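Local coordinates for beta-n-acetylhexosaminidase (Streptococcus pneumoniae, PDB 4AZI), which removes terminal beta-linked N-acetylglucosamine residues from glycans, acting through a family 20 glycoside hydrolase catalytic module, at residues L405-L408 / V409-K413. The protein carries 2 engineered substitutions. Residues are numbered along the deposited sequence; the frame is centred on the assembly and turned at random.
Sequences LDTL and VANLK
Asp406 O accepts a hydrogen bond from the backbone N of Ala410 at 2.8 Å, the shortest of four i to i+4 bonds that join 405-408 to 409-413 as consecutive turns of one alpha-helix. Val409 N bonds to Leu405 O at 2.9 Å and Asn411 N to Thr407 O at 3.0 Å. The last of the series, Leu412 N to Leu408 O, is longer at 3.2 Å and more bent, with an N-H...O angle of 145°. Thr407 and Asn411 run side by side on the exposed flank, where Thr407 CG2 comes within 4.1 Å of Asn411 ND2. With Asn411 CG beside its own backbone N (chi1 -65°), the amide carbon sits 3.2 Å from Thr407 O, close by but not bonded through either amide end. Thr407 OG1 turns back instead to a hydrogen bond with Ala403 O, and Asp406 OD1 takes one from Gln402 NE2, both one turn earlier. The helix, 402-414, belongs to a small helical bundle at the C-terminal end of the chain, well apart from the eight-stranded TIM barrel that holds the inhibitor. The side turned toward helix 362-368 is largely apolar: Leu405 CD1 meets Val409 CG2 at 4.3 Å, a loose contact between neighbouring turns. Val409 CG2 lies beside its own backbone N, which also brings this methyl to 3.4 Å from Leu405 O. Leu405 is buried against Ala359, Tyr361 and Leu397, while Val409 and Leu412 both rest on Leu364 of helix 362-368.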
loop_
_atom_site.group_PDB
_atom_site.type_symbol
_atom_site.label_atom_id
_atom_site.label_comp_id
_atom_site.label_asym_id
_atom_site.label_seq_id
_atom_site.Cartn_x
_atom_site.Cartn_y
_atom_site.Cartn_z
ATOM N N LEU A 405 -25.808 -10.920 -12.797
ATOM C CA LEU A 405 -24.638 -11.669 -13.274
ATOM C C LEU A 405 -24.815 -13.186 -13.121
ATOM O O LEU A 405 -24.468 -13.950 -14.023
ATOM C CB LEU A 405 -23.357 -11.221 -12.559
ATOM C CG LEU A 405 -22.041 -11.914 -12.938
ATOM C CD1 LEU A 405 -21.745 -11.818 -14.431
ATOM C CD2 LEU A 405 -20.889 -11.338 -12.131
ATOM N N ASP A 406 -25.356 -13.607 -11.982
ATOM C CA ASP A 406 -25.582 -15.025 -11.710
ATOM C C ASP A 406 -26.477 -15.688 -12.755
ATOM O O ASP A 406 -26.189 -16.799 -13.200
ATOM C CB ASP A 406 -26.155 -15.216 -10.304
ATOM C CG ASP A 406 -25.189 -14.774 -9.208
ATOM O OD1 ASP A 406 -23.967 -14.689 -9.455
ATOM O OD2 ASP A 406 -25.658 -14.511 -8.086
ATOM N N THR A 407 -27.546 -14.993 -13.148
ATOM C CA THR A 407 -28.448 -15.445 -14.217
ATOM C C THR A 407 -27.687 -15.637 -15.523
ATOM O O THR A 407 -27.896 -16.621 -16.228
ATOM C CB THR A 407 -29.600 -14.442 -14.450
ATOM O OG1 THR A 407 -30.253 -14.160 -13.207
ATOM C CG2 THR A 407 -30.625 -14.991 -15.468
ATOM N N LEU A 408 -26.803 -14.691 -15.838
ATOM C CA LEU A 408 -25.975 -14.777 -17.040
ATOM C C LEU A 408 -25.032 -15.973 -16.996
ATOM O O LEU A 408 -24.837 -16.641 -18.012
ATOM C CB LEU A 408 -25.192 -13.480 -17.273
ATOM C CG LEU A 408 -25.998 -12.237 -17.673
ATOM C CD1 LEU A 408 -25.085 -11.033 -17.822
ATOM C CD2 LEU A 408 -26.799 -12.463 -18.955
ATOM N N VAL A 409 -24.455 -16.243 -15.825
ATOM C CA VAL A 409 -23.579 -17.408 -15.649
ATOM C C VAL A 409 -24.383 -18.710 -15.730
ATOM O O VAL A 409 -23.947 -19.674 -16.367
ATOM C CB VAL A 409 -22.766 -17.347 -14.328
ATOM C CG1 VAL A 409 -21.946 -18.618 -14.139
ATOM C CG2 VAL A 409 -21.847 -16.132 -14.317
ATOM N N ALA A 410 -25.552 -18.726 -15.089
ATOM C CA ALA A 410 -26.460 -19.878 -15.129
ATOM C C ALA A 410 -26.838 -20.250 -16.567
ATOM O O ALA A 410 -26.820 -21.425 -16.926
ATOM C CB ALA A 410 -27.708 -19.611 -14.294
ATOM N N ASN A 411 -27.163 -19.245 -17.383
ATOM C CA ASN A 411 -27.428 -19.447 -18.812
ATOM C C ASN A 411 -26.216 -20.013 -19.552
ATOM O O ASN A 411 -26.366 -20.818 -20.471
ATOM C CB ASN A 411 -27.892 -18.143 -19.477
ATOM C CG ASN A 411 -29.232 -17.649 -18.947
ATOM O OD1 ASN A 411 -30.001 -18.403 -18.346
ATOM N ND2 ASN A 411 -29.519 -16.371 -19.178
ATOM N N LEU A 412 -25.020 -19.598 -19.143
ATOM C CA LEU A 412 -23.789 -20.134 -19.716
ATOM C C LEU A 412 -23.589 -21.602 -19.336
ATOM O O LEU A 412 -23.231 -22.420 -20.187
ATOM C CB LEU A 412 -22.575 -19.287 -19.309
ATOM C CG LEU A 412 -21.176 -19.749 -19.738
ATOM C CD1 LEU A 412 -20.994 -19.704 -21.253
ATOM C CD2 LEU A 412 -20.115 -18.905 -19.046
ATOM N N LYS A 413 -23.835 -21.927 -18.065
ATOM C CA LYS A 413 -23.756 -23.305 -17.568
ATOM C C LYS A 413 -24.653 -24.246 -18.374
ATOM O O LYS A 413 -24.200 -25.295 -18.838
ATOM C CB LYS A 413 -24.114 -23.369 -16.077
#